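Local coordinates for putative uncharacterized protein smu.1604c (Streptococcus mutans, PDB 3L9F) that is a PadR-family protein that probably binds DNA as a dimer to regulate transcription and can bind a magnesium ion, at residues L63-D68 with K161-N166; E165-W170 with I182-G187. One frame throughout, in Å; residues are numbered along the deposited sequence.

Interaction 1 (L63-D68 with K161-N166)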
ATOM      1  N   LEU A  63      -2.575   6.432 -12.515  1.00  9.18           N
ATOM      2  CA  LEU A  63      -2.505   5.058 -12.033  1.00 11.63           C
ATOM      3  C   LEU A  63      -2.336   4.973 -10.519  1.00 12.84           C
ATOM      4  O   LEU A  63      -2.210   3.889  -9.957  1.00 12.37           O
ATOM      5  CB  LEU A  63      -1.366   4.316 -12.740  1.00 11.25           C
ATOM      6  CG  LEU A  63      -1.368   4.387 -14.275  1.00 12.82           C
ATOM      7  CD1 LEU A  63      -0.379   3.381 -14.868  1.00 12.10           C
ATOM      8  CD2 LEU A  63      -2.770   4.162 -14.842  1.00 13.15           C
ATOM      9  N   SER A  64      -2.356   6.111  -9.845  1.00  9.30           N
ATOM     10  CA  SER A  64      -2.124   6.103  -8.409  1.00 11.70           C
ATOM     11  C   SER A  64      -3.186   5.357  -7.580  1.00 15.48           C
ATOM     12  O   SER A  64      -2.966   5.096  -6.394  1.00 15.25           O
ATOM     13  CB  SER A  64      -1.959   7.530  -7.890  1.00 14.83           C
ATOM     14  OG  SER A  64      -3.159   8.264  -8.048  1.00 20.01           O
ATOM     15  N   TYR A  65      -4.334   5.035  -8.171  1.00 10.97           N
ATOM     16  CA  TYR A  65      -5.351   4.308  -7.405  1.00 13.73           C
ATOM     17  C   TYR A  65      -4.978   2.838  -7.226  1.00 16.97           C
ATOM     18  O   TYR A  65      -5.589   2.138  -6.413  1.00 17.39           O
ATOM     19  CB  TYR A  65      -6.761   4.443  -7.999  1.00 13.34           C
ATOM     20  CG  TYR A  65      -6.958   3.782  -9.342  1.00 14.97           C
ATOM     21  CD1 TYR A  65      -6.494   4.391 -10.502  1.00 13.56           C
ATOM     22  CD2 TYR A  65      -7.618   2.556  -9.457  1.00 11.64           C
ATOM     23  CE1 TYR A  65      -6.678   3.814 -11.739  1.00 14.05           C
ATOM     24  CE2 TYR A  65      -7.806   1.962 -10.694  1.00 10.20           C
ATOM     25  CZ  TYR A  65      -7.329   2.600 -11.837  1.00 10.70           C
ATOM     26  OH  TYR A  65      -7.491   2.048 -13.089  1.00 12.16           O
ATOM     27  N   PHE A  66      -3.987   2.369  -7.981  1.00 12.60           N
ATOM     28  CA  PHE A  66      -3.479   1.010  -7.756  1.00 12.25           C
ATOM     29  C   PHE A  66      -1.968   0.930  -7.628  1.00 13.60           C
ATOM     30  O   PHE A  66      -1.414  -0.121  -7.340  1.00 11.24           O
ATOM     31  CB  PHE A  66      -4.014   0.012  -8.785  1.00 12.18           C
ATOM     32  CG  PHE A  66      -3.506   0.219 -10.186  1.00 13.47           C
ATOM     33  CD1 PHE A  66      -2.324  -0.375 -10.602  1.00 13.70           C
ATOM     34  CD2 PHE A  66      -4.243   0.954 -11.105  1.00  8.15           C
ATOM     35  CE1 PHE A  66      -1.862  -0.213 -11.897  1.00 13.94           C
ATOM     36  CE2 PHE A  66      -3.783   1.122 -12.420  1.00 12.12           C
ATOM     37  CZ  PHE A  66      -2.591   0.543 -12.808  1.00 10.50           C
ATOM     38  N   TYR A  67      -1.291   2.050  -7.812  1.00 12.62           N
ATOM     39  CA  TYR A  67       0.138   2.061  -7.564  1.00 11.76           C
ATOM     40  C   TYR A  67       0.561   3.413  -7.041  1.00 13.11           C
ATOM     41  O   TYR A  67       0.617   4.393  -7.778  1.00 13.20           O
ATOM     42  CB  TYR A  67       0.941   1.689  -8.810  1.00 15.12           C
ATOM     43  CG  TYR A  67       2.413   1.489  -8.504  1.00 18.27           C
ATOM     44  CD1 TYR A  67       3.242   2.574  -8.230  1.00 20.61           C
ATOM     45  CD2 TYR A  67       2.966   0.209  -8.465  1.00 25.24           C
ATOM     46  CE1 TYR A  67       4.587   2.388  -7.936  1.00 27.44           C
ATOM     47  CE2 TYR A  67       4.304   0.017  -8.176  1.00 25.50           C
ATOM     48  CZ  TYR A  67       5.107   1.105  -7.914  1.00 24.27           C
ATOM     49  OH  TYR A  67       6.438   0.908  -7.625  1.00 36.58           O
ATOM     50  N   ASP A  68       0.828   3.462  -5.744  1.00 13.28           N
ATOM     51  CA  ASP A  68       1.229   4.683  -5.093  1.00 13.07           C
ATOM     52  C   ASP A  68       2.351   4.327  -4.143  1.00 23.67           C
ATOM     53  O   ASP A  68       2.108   3.816  -3.048  1.00 19.78           O
ATOM     54  CB  ASP A  68       0.054   5.311  -4.342  1.00 15.97           C
ATOM     55  CG  ASP A  68       0.245   6.799  -4.106  1.00 21.50           C
ATOM     56  OD1 ASP A  68       1.401   7.256  -4.157  1.00 24.30           O
ATOM     57  OD2 ASP A  68      -0.752   7.512  -3.883  1.00 23.25           O
ATOM     58  N   LYS A 161     -12.109  12.274  -6.676  1.00 13.21           N
ATOM     59  CA  LYS A 161     -12.259  13.299  -7.713  1.00 16.67           C
ATOM     60  C   LYS A 161     -11.358  13.007  -8.912  1.00 18.91           C
ATOM     61  O   LYS A 161     -11.803  13.016 -10.066  1.00 17.45           O
ATOM     62  CB  LYS A 161     -11.943  14.682  -7.128  1.00 17.42           C
ATOM     63  CG  LYS A 161     -11.974  15.821  -8.142  1.00 23.30           C
ATOM     64  CD  LYS A 161     -11.652  17.161  -7.478  1.00 29.14           C
ATOM     65  CE  LYS A 161     -11.721  18.317  -8.470  1.00 39.05           C
ATOM     66  NZ  LYS A 161     -10.659  18.232  -9.511  1.00 45.10           N
ATOM     67  N   ARG A 162     -10.091  12.730  -8.628  1.00 13.69           N
ATOM     68  CA  ARG A 162      -9.108  12.443  -9.661  1.00 17.50           C
ATOM     69  C   ARG A 162      -9.428  11.163 -10.432  1.00 16.91           C
ATOM     70  O   ARG A 162      -9.370  11.134 -11.669  1.00 16.72           O
ATOM     71  CB  ARG A 162      -7.709  12.368  -9.039  1.00 22.04           C
ATOM     72  CG  ARG A 162      -6.579  12.243 -10.048  1.00 28.14           C
ATOM     73  CD  ARG A 162      -5.368  13.046  -9.604  1.00 24.94           C
ATOM     74  NE  ARG A 162      -5.097  12.841  -8.184  1.00 40.26           N
ATOM     75  CZ  ARG A 162      -4.424  11.803  -7.698  1.00 36.79           C
ATOM     76  NH1 ARG A 162      -3.949  10.880  -8.525  1.00 29.01           N
ATOM     77  NH2 ARG A 162      -4.230  11.684  -6.387  1.00 33.66           N
ATOM     78  N   LEU A 163      -9.774  10.100  -9.709  1.00 13.50           N
ATOM     79  CA  LEU A 163     -10.091   8.840 -10.361  1.00 14.99           C
ATOM     80  C   LEU A 163     -11.382   8.974 -11.163  1.00 16.63           C
ATOM     81  O   LEU A 163     -11.487   8.468 -12.282  1.00 15.83           O
ATOM     82  CB  LEU A 163     -10.190   7.717  -9.331  1.00 12.86           C
ATOM     83  CG  LEU A 163     -10.567   6.352  -9.869  1.00 10.95           C
ATOM     84  CD1 LEU A 163      -9.645   5.939 -11.011  1.00 12.53           C
ATOM     85  CD2 LEU A 163     -10.514   5.341  -8.722  1.00 15.23           C
ATOM     86  N   SER A 164     -12.359   9.682 -10.601  1.00 16.34           N
ATOM     87  CA  SER A 164     -13.620   9.917 -11.304  1.00 18.60           C
ATOM     88  C   SER A 164     -13.414  10.702 -12.601  1.00 16.90           C
ATOM     89  O   SER A 164     -14.019  10.390 -13.634  1.00 21.11           O
ATOM     90  CB  SER A 164     -14.606  10.646 -10.397  1.00 22.94           C
ATOM     91  OG  SER A 164     -15.056   9.781  -9.372  1.00 28.92           O
ATOM     92  N   GLU A 165     -12.552  11.714 -12.545  1.00 19.63           N
ATOM     93  CA  GLU A 165     -12.255  12.530 -13.723  1.00 20.10           C
ATOM     94  C   GLU A 165     -11.528  11.725 -14.813  1.00 19.11           C
ATOM     95  O   GLU A 165     -11.808  11.880 -16.002  1.00 20.61           O
ATOM     96  CB  GLU A 165     -11.472  13.786 -13.335  1.00 25.33           C
ATOM     97  CG  GLU A 165     -12.292  14.765 -12.484  1.00 26.37           C
ATOM     98  CD  GLU A 165     -11.516  16.018 -12.079  1.00 40.30           C
ATOM     99  OE1 GLU A 165     -10.283  16.056 -12.284  1.00 46.67           O
ATOM    100  OE2 GLU A 165     -12.144  16.962 -11.542  1.00 36.90           O
ATOM    101  N   ASN A 166     -10.603  10.855 -14.419  1.00 16.34           N
ATOM    102  CA  ASN A 166      -9.955   9.994 -15.406  1.00 15.78           C
ATOM    103  C   ASN A 166     -10.920   8.966 -16.000  1.00 16.06           C
ATOM    104  O   ASN A 166     -10.873   8.658 -17.191  1.00 15.53           O
ATOM    105  CB  ASN A 166      -8.701   9.326 -14.822  1.00 13.77           C
ATOM    106  CG  ASN A 166      -7.510  10.261 -14.792  1.00 20.32           C
ATOM    107  OD1 ASN A 166      -7.150  10.850 -15.819  1.00 24.47           O
ATOM    108  ND2 ASN A 166      -6.898  10.419 -13.618  1.00 16.99           N
TER
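Leu163 sets a methyl group on the ring of Tyr65 where the turn after helix 52-62, in the PadR-like N-terminal region that in this family forms a winged helix, meets the long helix 142-172 of the C-terminal region. The two side chains cross at about a right angle. Leu163 CD1 lies 3.7 Å from the Tyr65 ring centroid and 19° off the ring normal, which defines a CH-pi contact over the face; displaced toward the rim, it comes closest at Tyr65 CD1, 3.5 Å away. Leu163 CD2 reaches back to Tyr65 CB at 3.9 Å. The opposite face of the tyrosine carries CD2 of Phe66, so the ring is sandwiched, while its hydroxyl is hydrogen-bonded to Thr183 of helix 178-202. In the second subunit, Phe135 packs on both Tyr65 and Phe66, so the turn is part of the dimer interface.

One helical residue earlier, Arg162 leaves the backbone with CG anti to N, then bends at chi2 and chi3 to bring its guanidinium edge to Ser64. Its NE is held by a salt bridge to Glu158. The bond is somewhat bent, the oxygen close to the guanidinium plane: Arg162 NH1 donates to Ser64 OG over 2.8 Å.

Interaction 2 (E165-W170 with I182-G187)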
ATOM      1  N   GLU A 165     -12.552  11.714 -12.545  1.00 19.63           N
ATOM      2  CA  GLU A 165     -12.255  12.530 -13.723  1.00 20.10           C
ATOM      3  C   GLU A 165     -11.528  11.725 -14.813  1.00 19.11           C
ATOM      4  O   GLU A 165     -11.808  11.880 -16.002  1.00 20.61           O
ATOM      5  CB  GLU A 165     -11.472  13.786 -13.335  1.00 25.33           C
ATOM      6  CG  GLU A 165     -12.292  14.765 -12.484  1.00 26.37           C
ATOM      7  CD  GLU A 165     -11.516  16.018 -12.079  1.00 40.30           C
ATOM      8  OE1 GLU A 165     -10.283  16.056 -12.284  1.00 46.67           O
ATOM      9  OE2 GLU A 165     -12.144  16.962 -11.542  1.00 36.90           O
ATOM     10  N   ASN A 166     -10.603  10.855 -14.419  1.00 16.34           N
ATOM     11  CA  ASN A 166      -9.955   9.994 -15.406  1.00 15.78           C
ATOM     12  C   ASN A 166     -10.920   8.966 -16.000  1.00 16.06           C
ATOM     13  O   ASN A 166     -10.873   8.658 -17.191  1.00 15.53           O
ATOM     14  CB  ASN A 166      -8.701   9.326 -14.822  1.00 13.77           C
ATOM     15  CG  ASN A 166      -7.510  10.261 -14.792  1.00 20.32           C
ATOM     16  OD1 ASN A 166      -7.150  10.850 -15.819  1.00 24.47           O
ATOM     17  ND2 ASN A 166      -6.898  10.419 -13.618  1.00 16.99           N
ATOM     18  N   LEU A 167     -11.818   8.450 -15.175  1.00 13.88           N
ATOM     19  CA  LEU A 167     -12.788   7.485 -15.670  1.00 15.16           C
ATOM     20  C   LEU A 167     -13.615   8.142 -16.778  1.00 18.63           C
ATOM     21  O   LEU A 167     -13.809   7.565 -17.853  1.00 15.94           O
ATOM     22  CB  LEU A 167     -13.704   7.026 -14.541  1.00 15.24           C
ATOM     23  CG  LEU A 167     -14.942   6.238 -14.970  1.00 15.91           C
ATOM     24  CD1 LEU A 167     -14.577   4.898 -15.601  1.00 17.42           C
ATOM     25  CD2 LEU A 167     -15.869   6.026 -13.788  1.00 19.68           C
ATOM     26  N   GLU A 168     -14.090   9.354 -16.502  1.00 17.95           N
ATOM     27  CA  GLU A 168     -14.933  10.080 -17.447  1.00 19.93           C
ATOM     28  C   GLU A 168     -14.193  10.342 -18.751  1.00 23.97           C
ATOM     29  O   GLU A 168     -14.731  10.088 -19.829  1.00 20.26           O
ATOM     30  CB  GLU A 168     -15.411  11.399 -16.836  1.00 22.12           C
ATOM     31  CG  GLU A 168     -16.321  12.213 -17.759  1.00 39.74           C
ATOM     32  CD  GLU A 168     -16.988  13.403 -17.068  1.00 48.68           C
ATOM     33  OE1 GLU A 168     -17.619  14.220 -17.776  1.00 44.14           O
ATOM     34  OE2 GLU A 168     -16.883  13.519 -15.826  1.00 46.68           O
ATOM     35  N   ILE A 169     -12.958  10.841 -18.647  1.00 15.53           N
ATOM     36  CA  ILE A 169     -12.143  11.159 -19.827  1.00 16.56           C
ATOM     37  C   ILE A 169     -11.802   9.923 -20.644  1.00 19.30           C
ATOM     38  O   ILE A 169     -11.959   9.912 -21.871  1.00 22.16           O
ATOM     39  CB  ILE A 169     -10.835  11.879 -19.444  1.00 23.60           C
ATOM     40  CG1 ILE A 169     -11.132  13.297 -18.962  1.00 23.29           C
ATOM     41  CG2 ILE A 169      -9.871  11.927 -20.626  1.00 20.81           C
ATOM     42  CD1 ILE A 169      -9.957  13.952 -18.264  1.00 20.83           C
ATOM     43  N   TRP A 170     -11.328   8.877 -19.976  1.00 17.52           N
ATOM     44  CA  TRP A 170     -11.031   7.635 -20.674  1.00 13.74           C
ATOM     45  C   TRP A 170     -12.263   7.113 -21.405  1.00 17.22           C
ATOM     46  O   TRP A 170     -12.166   6.597 -22.518  1.00 14.99           O
ATOM     47  CB  TRP A 170     -10.517   6.572 -19.705  1.00 14.16           C
ATOM     48  CG  TRP A 170      -9.080   6.739 -19.349  1.00 13.10           C
ATOM     49  CD1 TRP A 170      -8.082   7.207 -20.155  1.00 17.90           C
ATOM     50  CD2 TRP A 170      -8.468   6.422 -18.098  1.00 15.60           C
ATOM     51  NE1 TRP A 170      -6.881   7.206 -19.478  1.00 16.28           N
ATOM     52  CE2 TRP A 170      -7.097   6.725 -18.212  1.00 16.82           C
ATOM     53  CE3 TRP A 170      -8.948   5.906 -16.889  1.00 14.59           C
ATOM     54  CZ2 TRP A 170      -6.200   6.527 -17.162  1.00 18.70           C
ATOM     55  CZ3 TRP A 170      -8.058   5.719 -15.851  1.00 13.92           C
ATOM     56  CH2 TRP A 170      -6.703   6.026 -15.992  1.00 13.35           C
ATOM     57  N   ILE A 182     -13.294  -2.338 -14.496  1.00 14.02           N
ATOM     58  CA  ILE A 182     -13.380  -3.049 -13.218  1.00 14.53           C
ATOM     59  C   ILE A 182     -12.450  -2.435 -12.173  1.00 12.98           C
ATOM     60  O   ILE A 182     -12.836  -2.244 -11.021  1.00 12.07           O
ATOM     61  CB  ILE A 182     -13.044  -4.553 -13.341  1.00 13.15           C
ATOM     62  CG1 ILE A 182     -14.069  -5.262 -14.230  1.00 15.46           C
ATOM     63  CG2 ILE A 182     -13.017  -5.204 -11.956  1.00 13.03           C
ATOM     64  CD1 ILE A 182     -13.585  -6.598 -14.764  1.00 17.40           C
ATOM     65  N   THR A 183     -11.214  -2.145 -12.567  1.00 12.49           N
ATOM     66  CA  THR A 183     -10.255  -1.612 -11.606  1.00 11.27           C
ATOM     67  C   THR A 183     -10.688  -0.265 -11.070  1.00 13.16           C
ATOM     68  O   THR A 183     -10.447   0.056  -9.916  1.00 11.37           O
ATOM     69  CB  THR A 183      -8.828  -1.503 -12.186  1.00 11.95           C
ATOM     70  OG1 THR A 183      -8.772  -0.438 -13.146  1.00 14.69           O
ATOM     71  CG2 THR A 183      -8.412  -2.820 -12.837  1.00 13.18           C
ATOM     72  N   ILE A 184     -11.338   0.529 -11.910  1.00  9.71           N
ATOM     73  CA  ILE A 184     -11.806   1.830 -11.472  1.00 10.61           C
ATOM     74  C   ILE A 184     -12.975   1.670 -10.499  1.00 12.64           C
ATOM     75  O   ILE A 184     -13.032   2.351  -9.486  1.00 10.65           O
ATOM     76  CB  ILE A 184     -12.164   2.724 -12.660  1.00 12.58           C
ATOM     77  CG1 ILE A 184     -10.913   2.950 -13.522  1.00 12.53           C
ATOM     78  CG2 ILE A 184     -12.733   4.070 -12.183  1.00 13.95           C
ATOM     79  CD1 ILE A 184     -11.144   3.893 -14.704  1.00 14.01           C
ATOM     80  N   LYS A 185     -13.890   0.759 -10.804  1.00  9.70           N
ATOM     81  CA  LYS A 185     -15.025   0.518  -9.918  1.00 12.85           C
ATOM     82  C   LYS A 185     -14.515   0.069  -8.552  1.00 12.14           C
ATOM     83  O   LYS A 185     -15.015   0.495  -7.510  1.00 13.24           O
ATOM     84  CB  LYS A 185     -15.979  -0.518 -10.526  1.00 16.13           C
ATOM     85  CG  LYS A 185     -16.929   0.069 -11.569  1.00 28.48           C
ATOM     86  CD  LYS A 185     -17.814  -1.004 -12.217  1.00 25.67           C
ATOM     87  CE  LYS A 185     -18.629  -0.418 -13.381  1.00 23.60           C
ATOM     88  NZ  LYS A 185     -19.515  -1.444 -14.006  1.00 34.98           N
ATOM     89  N   TYR A 186     -13.493  -0.776  -8.579  1.00 12.30           N
ATOM     90  CA  TYR A 186     -12.840  -1.283  -7.375  1.00 14.41           C
ATOM     91  C   TYR A 186     -12.216  -0.133  -6.594  1.00 13.18           C
ATOM     92  O   TYR A 186     -12.446   0.002  -5.389  1.00 13.55           O
ATOM     93  CB  TYR A 186     -11.777  -2.284  -7.817  1.00 11.12           C
ATOM     94  CG  TYR A 186     -10.933  -3.002  -6.771  1.00 13.79           C
ATOM     95  CD1 TYR A 186     -10.065  -2.310  -5.936  1.00 13.56           C
ATOM     96  CD2 TYR A 186     -10.928  -4.396  -6.710  1.00 14.20           C
ATOM     97  CE1 TYR A 186      -9.255  -2.984  -5.028  1.00 17.48           C
ATOM     98  CE2 TYR A 186     -10.124  -5.078  -5.813  1.00 13.04           C
ATOM     99  CZ  TYR A 186      -9.287  -4.367  -4.977  1.00 16.89           C
ATOM    100  OH  TYR A 186      -8.477  -5.050  -4.098  1.00 18.76           O
ATOM    101  N   GLY A 187     -11.435   0.703  -7.281  1.00  9.95           N
ATOM    102  CA  GLY A 187     -10.791   1.838  -6.641  1.00 11.56           C
ATOM    103  C   GLY A 187     -11.772   2.802  -5.997  1.00 12.77           C
ATOM    104  O   GLY A 187     -11.577   3.243  -4.861  1.00 13.52           O
TER
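Ile184 projects from helix 178-202 between Leu167 and Trp170 of helix 142-172, an apolar contact within the helical hairpin of the C-terminal region; in PadR proteins with this kind of C-terminal domain, such helices commonly serve dimerisation. The nearest backbones are those of Leu167 and Ile184, whose CA atoms stand 7.1 Å apart, and no hydrogen bond joins the two segments.

In the first shell, both branches of the isoleucine meet Leu167, but only CD1 also reaches Trp170. Ile184 CD1 meets Leu167 CD1 at 3.7 Å and Trp170 CE3 at the same separation, 3.7 Å. It approaches the indole at the edge, near the ring plane, along the CE3 and CZ3 side of the six-membered ring. The branch methyl Ile184 CG2 lies alongside the leucine, nearest at Leu167 CB, 3.9 Å away.

Two torsions place these methyls: chi1 (-61°) sets CG1 anti to the carbonyl carbon and CG2 anti to the backbone N, and the extended chi2 (-177°) carries CD1 out to both Leu167 and Trp170.

Farther out, Leu176 in the loop between the helices packs on both Leu167 and Ile184, Tyr65 touches Ile184 as well, and Gln62 and Glu175 border Trp170. The preceding helical turn supports the indole too: Asn166 CB sits over one of its faces, 3.8 Å above the plane.

Interactions 1 and 2 lie side by side, with centres about 7 Å apart, and share helix 142-172, where 161-166 overlaps 165-170 at Glu165 and Asn166. Along the chain the order is 63-68, then the shared helix, then, past a short loop and the first turn of helix 178-202, 182-187, so interaction 1 spans 92 intervening residues and interaction 2 only 11. They join directly: Leu163 CD1 packs 3.8 Å from Ile184 CG2, and Leu163 CD2 lies against the backbone of Gly187. The PadR-like region is thus docked on both arms of the C-terminal hairpin. Both contacts also touch the second subunit, so N-terminal region, hairpin and partner chain meet in one place.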